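Local coordinates for ATP synthase epsilon chain (Caldalkalibacillus thermarum TA2.A1, PDB 5IK2), which probably forms part of the rotary F1 sector of ATP synthase, which makes ATP from a transmembrane proton gradient, and itself binds ATP, at residues V34-A48 against V63-I77. The protein carries 2 engineered substitutions. Numbering follows the deposited sequence.
Sequences VMAGHIPLVTPLKTA and VSGGFLEVRPDKVNI
V70 sits in a hollow lined by V34, H38 and L41, on the inner face of the N-terminal beta-sandwich, where strands 41-44 and 66-70 run antiparallel at 170°. V34, at the end of strand 31-34, pushes its two methyls into this interior: CG1 meets V70 CG1 and V75 CG2 tip to tip, 3.7 Å from the latter. With CG1 anti to the backbone N (chi1 179°), CG2 of V34 lies between L68 CD2 and V70 CG2. Further along, L45 fills the hollow beside L68 and I77, its CD2 4.1 Å from L68 CB and its CD1 equally far from I77 CG2. The H38 side chain crosses V70 at about a right angle, with V70 CG1 3.7 Å from H38 ND1, and ND1 donates in the ring plane to a lone pair of I39 O (2.7 Å). Replacing H38 by an alanine removes the ring, which would probably open a gap on that side of V70 CG1 and leave I39 O without its donor. On the other face, V42 CG1 lies alongside F67 CD2 and V42 CG2 packs on E69 CG; this face meets another protein chain, whose strand extends the sheet beyond L41 and V42. Past the corner at G65, A48 and V63 pair antiparallel, A48 N donating to V63 O (3.1 Å); T47 CG2 lies against S64 CB, and S64 OG is hydrogen-bonded to OG1 of the ATP-binding T81.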
ATOM      1  N   VAL H  34       8.067  75.954  15.426  1.00 40.23           N
ATOM      2  CA  VAL H  34       8.365  75.485  16.784  1.00 40.30           C
ATOM      3  C   VAL H  34       9.862  75.229  16.974  1.00 40.50           C
ATOM      4  O   VAL H  34      10.433  74.348  16.331  1.00 40.52           O
ATOM      5  CB  VAL H  34       7.572  74.201  17.126  1.00 40.15           C
ATOM      6  CG1 VAL H  34       7.899  73.710  18.536  1.00 40.03           C
ATOM      7  CG2 VAL H  34       6.076  74.454  16.974  1.00 40.40           C
ATOM      8  N   MET H  35      10.475  76.009  17.863  1.00 40.96           N
ATOM      9  CA  MET H  35      11.871  75.838  18.273  1.00 41.15           C
ATOM     10  C   MET H  35      11.908  75.476  19.761  1.00 41.09           C
ATOM     11  O   MET H  35      10.857  75.342  20.397  1.00 41.04           O
ATOM     12  CB  MET H  35      12.655  77.128  17.995  1.00 41.34           C
ATOM     13  CG  MET H  35      12.733  77.486  16.517  1.00 41.83           C
ATOM     14  SD  MET H  35      13.665  78.988  16.152  1.00 42.30           S
ATOM     15  CE  MET H  35      15.313  78.524  16.687  1.00 42.44           C
ATOM     16  N   ALA H  36      13.111  75.297  20.306  1.00 41.14           N
ATOM     17  CA  ALA H  36      13.289  74.970  21.726  1.00 41.10           C
ATOM     18  C   ALA H  36      12.799  76.096  22.639  1.00 41.14           C
ATOM     19  O   ALA H  36      12.913  77.277  22.301  1.00 40.88           O
ATOM     20  CB  ALA H  36      14.749  74.655  22.019  1.00 41.00           C
ATOM     21  N   GLY H  37      12.246  75.714  23.790  1.00 40.95           N
ATOM     22  CA  GLY H  37      11.714  76.669  24.762  1.00 41.05           C
ATOM     23  C   GLY H  37      10.419  77.351  24.350  1.00 40.96           C
ATOM     24  O   GLY H  37      10.166  78.489  24.749  1.00 41.21           O
ATOM     25  N   HIS H  38       9.598  76.660  23.559  1.00 40.84           N
ATOM     26  CA  HIS H  38       8.284  77.167  23.159  1.00 40.55           C
ATOM     27  C   HIS H  38       7.279  76.908  24.282  1.00 40.19           C
ATOM     28  O   HIS H  38       7.426  75.949  25.047  1.00 39.97           O
ATOM     29  CB  HIS H  38       7.828  76.493  21.860  1.00 40.54           C
ATOM     30  CG  HIS H  38       6.649  77.149  21.211  1.00 40.34           C
ATOM     31  ND1 HIS H  38       5.353  76.943  21.636  1.00 40.28           N
ATOM     32  CD2 HIS H  38       6.568  77.997  20.160  1.00 40.40           C
ATOM     33  CE1 HIS H  38       4.527  77.642  20.880  1.00 40.23           C
ATOM     34  NE2 HIS H  38       5.239  78.289  19.975  1.00 40.29           N
ATOM     35  N   ILE H  39       6.261  77.761  24.371  1.00 40.22           N
ATOM     36  CA  ILE H  39       5.221  77.647  25.403  1.00 40.37           C
ATOM     37  C   ILE H  39       4.411  76.367  25.122  1.00 39.75           C
ATOM     38  O   ILE H  39       4.191  76.034  23.953  1.00 39.96           O
ATOM     39  CB  ILE H  39       4.277  78.884  25.426  1.00 40.84           C
ATOM     40  CG1 ILE H  39       5.073  80.198  25.590  1.00 41.55           C
ATOM     41  CG2 ILE H  39       3.242  78.778  26.544  1.00 40.84           C
ATOM     42  CD1 ILE H  39       5.110  81.082  24.354  1.00 41.75           C
ATOM     43  N   PRO H  40       3.991  75.636  26.182  1.00 38.66           N
ATOM     44  CA  PRO H  40       3.099  74.485  25.988  1.00 37.99           C
ATOM     45  C   PRO H  40       1.843  74.814  25.166  1.00 37.10           C
ATOM     46  O   PRO H  40       1.075  75.704  25.540  1.00 37.10           O
ATOM     47  CB  PRO H  40       2.736  74.086  27.419  1.00 38.14           C
ATOM     48  CG  PRO H  40       3.947  74.442  28.202  1.00 38.37           C
ATOM     49  CD  PRO H  40       4.488  75.697  27.572  1.00 38.53           C
ATOM     50  N   LEU H  41       1.667  74.101  24.053  1.00 35.99           N
ATOM     51  CA  LEU H  41       0.631  74.404  23.060  1.00 35.29           C
ATOM     52  C   LEU H  41       0.099  73.126  22.412  1.00 34.54           C
ATOM     53  O   LEU H  41       0.862  72.192  22.156  1.00 34.12           O
ATOM     54  CB  LEU H  41       1.205  75.334  21.980  1.00 35.35           C
ATOM     55  CG  LEU H  41       0.379  75.652  20.723  1.00 35.47           C
ATOM     56  CD1 LEU H  41      -0.901  76.398  21.070  1.00 35.66           C
ATOM     57  CD2 LEU H  41       1.208  76.457  19.735  1.00 35.63           C
ATOM     58  N   VAL H  42      -1.210  73.096  22.158  1.00 33.71           N
ATOM     59  CA  VAL H  42      -1.842  72.053  21.347  1.00 33.11           C
ATOM     60  C   VAL H  42      -2.706  72.720  20.278  1.00 32.63           C
ATOM     61  O   VAL H  42      -3.492  73.618  20.587  1.00 32.74           O
ATOM     62  CB  VAL H  42      -2.709  71.099  22.199  1.00 33.14           C
ATOM     63  CG1 VAL H  42      -3.392  70.051  21.322  1.00 33.27           C
ATOM     64  CG2 VAL H  42      -1.866  70.428  23.276  1.00 33.00           C
ATOM     65  N   THR H  43      -2.556  72.273  19.031  1.00 32.10           N
ATOM     66  CA  THR H  43      -3.324  72.808  17.902  1.00 31.83           C
ATOM     67  C   THR H  43      -3.522  71.738  16.817  1.00 31.29           C
ATOM     68  O   THR H  43      -2.612  70.945  16.569  1.00 31.14           O
ATOM     69  CB  THR H  43      -2.637  74.056  17.292  1.00 32.02           C
ATOM     70  OG1 THR H  43      -3.409  74.550  16.188  1.00 32.10           O
ATOM     71  CG2 THR H  43      -1.207  73.755  16.817  1.00 32.09           C
ATOM     72  N   PRO H  44      -4.713  71.701  16.178  1.00 30.90           N
ATOM     73  CA  PRO H  44      -4.853  70.845  14.993  1.00 30.74           C
ATOM     74  C   PRO H  44      -4.035  71.365  13.809  1.00 30.62           C
ATOM     75  O   PRO H  44      -3.819  72.578  13.687  1.00 30.52           O
ATOM     76  CB  PRO H  44      -6.356  70.906  14.677  1.00 30.63           C
ATOM     77  CG  PRO H  44      -7.005  71.378  15.929  1.00 30.71           C
ATOM     78  CD  PRO H  44      -6.006  72.290  16.570  1.00 30.78           C
ATOM     79  N   LEU H  45      -3.583  70.445  12.961  1.00 30.36           N
ATOM     80  CA  LEU H  45      -2.828  70.782  11.758  1.00 30.28           C
ATOM     81  C   LEU H  45      -3.681  70.526  10.528  1.00 30.42           C
ATOM     82  O   LEU H  45      -4.505  69.609  10.516  1.00 30.12           O
ATOM     83  CB  LEU H  45      -1.559  69.930  11.664  1.00 30.04           C
ATOM     84  CG  LEU H  45      -0.527  70.056  12.785  1.00 30.01           C
ATOM     85  CD1 LEU H  45       0.587  69.041  12.577  1.00 30.11           C
ATOM     86  CD2 LEU H  45       0.038  71.467  12.854  1.00 29.94           C
ATOM     87  N   LYS H  46      -3.481  71.347   9.499  1.00 30.85           N
ATOM     88  CA  LYS H  46      -4.045  71.083   8.179  1.00 31.29           C
ATOM     89  C   LYS H  46      -3.265  69.948   7.534  1.00 31.10           C
ATOM     90  O   LYS H  46      -2.102  69.716   7.875  1.00 31.32           O
ATOM     91  CB  LYS H  46      -3.963  72.323   7.285  1.00 31.93           C
ATOM     92  CG  LYS H  46      -4.799  73.499   7.760  1.00 32.61           C
ATOM     93  CD  LYS H  46      -4.624  74.700   6.844  1.00 33.31           C
ATOM     94  CE  LYS H  46      -5.465  75.878   7.310  1.00 33.96           C
ATOM     95  NZ  LYS H  46      -5.318  77.065   6.421  1.00 34.33           N
ATOM     96  N   THR H  47      -3.909  69.241   6.608  1.00 30.98           N
ATOM     97  CA  THR H  47      -3.238  68.220   5.813  1.00 30.78           C
ATOM     98  C   THR H  47      -2.216  68.928   4.927  1.00 31.15           C
ATOM     99  O   THR H  47      -2.583  69.611   3.969  1.00 31.38           O
ATOM    100  CB  THR H  47      -4.237  67.402   4.971  1.00 30.63           C
ATOM    101  OG1 THR H  47      -5.110  66.679   5.846  1.00 30.80           O
ATOM    102  CG2 THR H  47      -3.519  66.411   4.055  1.00 30.44           C
ATOM    103  N   ALA H  48      -0.940  68.782   5.284  1.00 31.54           N
ATOM    104  CA  ALA H  48       0.153  69.502   4.630  1.00 31.69           C
ATOM    105  C   ALA H  48       1.509  68.862   4.961  1.00 31.96           C
ATOM    106  O   ALA H  48       1.585  68.006   5.848  1.00 31.97           O
ATOM    107  CB  ALA H  48       0.137  70.961   5.064  1.00 31.66           C
ATOM    108  N   VAL H  63       1.889  64.723   6.109  1.00 27.77           N
ATOM    109  CA  VAL H  63       1.003  64.491   7.260  1.00 27.54           C
ATOM    110  C   VAL H  63      -0.441  64.867   6.916  1.00 27.47           C
ATOM    111  O   VAL H  63      -0.688  65.931   6.343  1.00 27.17           O
ATOM    112  CB  VAL H  63       1.470  65.299   8.498  1.00 27.52           C
ATOM    113  CG1 VAL H  63       0.494  65.144   9.664  1.00 27.39           C
ATOM    114  CG2 VAL H  63       2.875  64.869   8.906  1.00 27.53           C
ATOM    115  N   SER H  64      -1.381  63.990   7.276  1.00 27.51           N
ATOM    116  CA  SER H  64      -2.817  64.250   7.109  1.00 27.61           C
ATOM    117  C   SER H  64      -3.593  63.792   8.344  1.00 27.47           C
ATOM    118  O   SER H  64      -3.303  62.735   8.907  1.00 27.16           O
ATOM    119  CB  SER H  64      -3.356  63.546   5.857  1.00 27.68           C
ATOM    120  OG  SER H  64      -3.564  62.160   6.075  1.00 27.75           O
ATOM    121  N   GLY H  65      -4.573  64.597   8.753  1.00 27.59           N
ATOM    122  CA  GLY H  65      -5.430  64.284   9.893  1.00 27.71           C
ATOM    123  C   GLY H  65      -4.673  64.192  11.203  1.00 28.06           C
ATOM    124  O   GLY H  65      -4.824  63.214  11.938  1.00 28.57           O
ATOM    125  N   GLY H  66      -3.862  65.210  11.491  1.00 28.32           N
ATOM    126  CA  GLY H  66      -3.023  65.231  12.694  1.00 28.43           C
ATOM    127  C   GLY H  66      -3.114  66.500  13.513  1.00 28.58           C
ATOM    128  O   GLY H  66      -3.725  67.482  13.091  1.00 28.64           O
ATOM    129  N   PHE H  67      -2.509  66.457  14.700  1.00 29.04           N
ATOM    130  CA  PHE H  67      -2.420  67.617  15.590  1.00 29.57           C
ATOM    131  C   PHE H  67      -1.043  67.707  16.252  1.00 30.32           C
ATOM    132  O   PHE H  67      -0.361  66.694  16.440  1.00 30.07           O
ATOM    133  CB  PHE H  67      -3.534  67.588  16.648  1.00 29.42           C
ATOM    134  CG  PHE H  67      -3.350  66.543  17.717  1.00 29.22           C
ATOM    135  CD1 PHE H  67      -3.722  65.219  17.489  1.00 29.16           C
ATOM    136  CD2 PHE H  67      -2.823  66.883  18.964  1.00 29.11           C
ATOM    137  CE1 PHE H  67      -3.559  64.253  18.477  1.00 29.26           C
ATOM    138  CE2 PHE H  67      -2.658  65.922  19.954  1.00 29.29           C
ATOM    139  CZ  PHE H  67      -3.028  64.605  19.712  1.00 29.29           C
ATOM    140  N   LEU H  68      -0.662  68.934  16.602  1.00 31.15           N
ATOM    141  CA  LEU H  68       0.633  69.240  17.209  1.00 31.89           C
ATOM    142  C   LEU H  68       0.485  69.320  18.723  1.00 32.31           C
ATOM    143  O   LEU H  68      -0.534  69.798  19.215  1.00 32.27           O
ATOM    144  CB  LEU H  68       1.141  70.580  16.668  1.00 32.30           C
ATOM    145  CG  LEU H  68       2.499  71.113  17.127  1.00 32.69           C
ATOM    146  CD1 LEU H  68       3.631  70.195  16.694  1.00 32.93           C
ATOM    147  CD2 LEU H  68       2.705  72.511  16.567  1.00 32.89           C
ATOM    148  N   GLU H  69       1.491  68.839  19.453  1.00 33.21           N
ATOM    149  CA  GLU H  69       1.563  69.006  20.911  1.00 33.88           C
ATOM    150  C   GLU H  69       2.973  69.446  21.309  1.00 34.85           C
ATOM    151  O   GLU H  69       3.916  68.653  21.269  1.00 34.62           O
ATOM    152  CB  GLU H  69       1.185  67.716  21.644  1.00 33.65           C
ATOM    153  CG  GLU H  69       0.972  67.913  23.149  1.00 33.40           C
ATOM    154  CD  GLU H  69       1.632  66.862  24.032  1.00 32.96           C
ATOM    155  OE1 GLU H  69       2.494  66.094  23.557  1.00 33.01           O
ATOM    156  OE2 GLU H  69       1.292  66.815  25.231  1.00 32.57           O
ATOM    157  N   VAL H  70       3.098  70.713  21.698  1.00 36.59           N
ATOM    158  CA  VAL H  70       4.384  71.315  22.034  1.00 38.00           C
ATOM    159  C   VAL H  70       4.590  71.350  23.547  1.00 39.76           C
ATOM    160  O   VAL H  70       3.664  71.647  24.300  1.00 39.14           O
ATOM    161  CB  VAL H  70       4.480  72.761  21.496  1.00 38.04           C
ATOM    162  CG1 VAL H  70       5.888  73.319  21.697  1.00 38.13           C
ATOM    163  CG2 VAL H  70       4.077  72.815  20.026  1.00 38.09           C
ATOM    164  N   ARG H  71       5.802  71.003  23.972  1.00 42.53           N
ATOM    165  CA  ARG H  71       6.323  71.347  25.295  1.00 44.96           C
ATOM    166  C   ARG H  71       7.683  72.031  25.082  1.00 46.51           C
ATOM    167  O   ARG H  71       8.251  71.938  23.986  1.00 46.93           O
ATOM    168  CB  ARG H  71       6.483  70.096  26.170  1.00 45.98           C
ATOM    169  CG  ARG H  71       5.228  69.666  26.925  1.00 47.18           C
ATOM    170  CD  ARG H  71       4.328  68.759  26.098  1.00 48.36           C
ATOM    171  NE  ARG H  71       4.937  67.449  25.842  1.00 49.54           N
ATOM    172  CZ  ARG H  71       4.940  66.410  26.682  1.00 50.24           C
ATOM    173  NH1 ARG H  71       4.365  66.479  27.886  1.00 50.63           N
ATOM    174  NH2 ARG H  71       5.534  65.277  26.313  1.00 50.41           N
ATOM    175  N   PRO H  72       8.210  72.727  26.112  1.00 48.18           N
ATOM    176  CA  PRO H  72       9.586  73.247  25.996  1.00 48.33           C
ATOM    177  C   PRO H  72      10.641  72.137  25.836  1.00 48.26           C
ATOM    178  O   PRO H  72      11.665  72.348  25.177  1.00 48.23           O
ATOM    179  CB  PRO H  72       9.792  74.019  27.310  1.00 48.38           C
ATOM    180  CG  PRO H  72       8.754  73.498  28.245  1.00 48.33           C
ATOM    181  CD  PRO H  72       7.582  73.126  27.387  1.00 48.37           C
ATOM    182  N   ASP H  73      10.368  70.974  26.429  1.00 48.12           N
ATOM    183  CA  ASP H  73      11.242  69.801  26.363  1.00 47.66           C
ATOM    184  C   ASP H  73      11.056  68.972  25.081  1.00 45.40           C
ATOM    185  O   ASP H  73      12.039  68.527  24.488  1.00 45.68           O
ATOM    186  CB  ASP H  73      10.974  68.919  27.592  1.00 49.12           C
ATOM    187  CG  ASP H  73      11.978  67.792  27.746  1.00 50.58           C
ATOM    188  OD1 ASP H  73      13.199  68.052  27.657  1.00 51.51           O
ATOM    189  OD2 ASP H  73      11.541  66.643  27.976  1.00 51.71           O
ATOM    190  N   LYS H  74       9.803  68.776  24.662  1.00 42.48           N
ATOM    191  CA  LYS H  74       9.446  67.796  23.623  1.00 40.22           C
ATOM    192  C   LYS H  74       8.405  68.351  22.645  1.00 38.36           C
ATOM    193  O   LYS H  74       7.574  69.175  23.023  1.00 38.35           O
ATOM    194  CB  LYS H  74       8.900  66.532  24.307  1.00 39.96           C
ATOM    195  CG  LYS H  74       8.532  65.360  23.401  1.00 39.51           C
ATOM    196  CD  LYS H  74       9.749  64.726  22.745  1.00 39.17           C
ATOM    197  CE  LYS H  74       9.353  63.571  21.836  1.00 38.80           C
ATOM    198  NZ  LYS H  74       8.640  62.483  22.563  1.00 38.57           N
ATOM    199  N   VAL H  75       8.461  67.881  21.396  1.00 36.55           N
ATOM    200  CA  VAL H  75       7.485  68.230  20.353  1.00 35.37           C
ATOM    201  C   VAL H  75       6.899  66.948  19.751  1.00 33.87           C
ATOM    202  O   VAL H  75       7.623  66.167  19.135  1.00 33.36           O
ATOM    203  CB  VAL H  75       8.134  69.072  19.229  1.00 35.69           C
ATOM    204  CG1 VAL H  75       7.134  69.368  18.110  1.00 35.60           C
ATOM    205  CG2 VAL H  75       8.705  70.366  19.796  1.00 35.95           C
ATOM    206  N   ASN H  76       5.592  66.744  19.930  1.00 32.48           N
ATOM    207  CA  ASN H  76       4.885  65.576  19.391  1.00 31.42           C
ATOM    208  C   ASN H  76       3.917  65.966  18.276  1.00 30.36           C
ATOM    209  O   ASN H  76       3.253  67.002  18.356  1.00 30.21           O
ATOM    210  CB  ASN H  76       4.109  64.865  20.503  1.00 31.42           C
ATOM    211  CG  ASN H  76       5.016  64.195  21.516  1.00 31.53           C
ATOM    212  OD1 ASN H  76       6.043  63.614  21.163  1.00 31.53           O
ATOM    213  ND2 ASN H  76       4.634  64.263  22.787  1.00 31.58           N
ATOM    214  N   ILE H  77       3.858  65.133  17.238  1.00 29.29           N
ATOM    215  CA  ILE H  77       2.841  65.231  16.190  1.00 28.54           C
ATOM    216  C   ILE H  77       2.207  63.850  16.018  1.00 27.87           C
ATOM    217  O   ILE H  77       2.860  62.919  15.549  1.00 27.67           O
ATOM    218  CB  ILE H  77       3.432  65.740  14.851  1.00 28.30           C
ATOM    219  CG1 ILE H  77       3.802  67.223  14.969  1.00 28.19           C
ATOM    220  CG2 ILE H  77       2.444  65.546  13.699  1.00 28.43           C
ATOM    221  CD1 ILE H  77       4.657  67.750  13.838  1.00 28.18           C
TER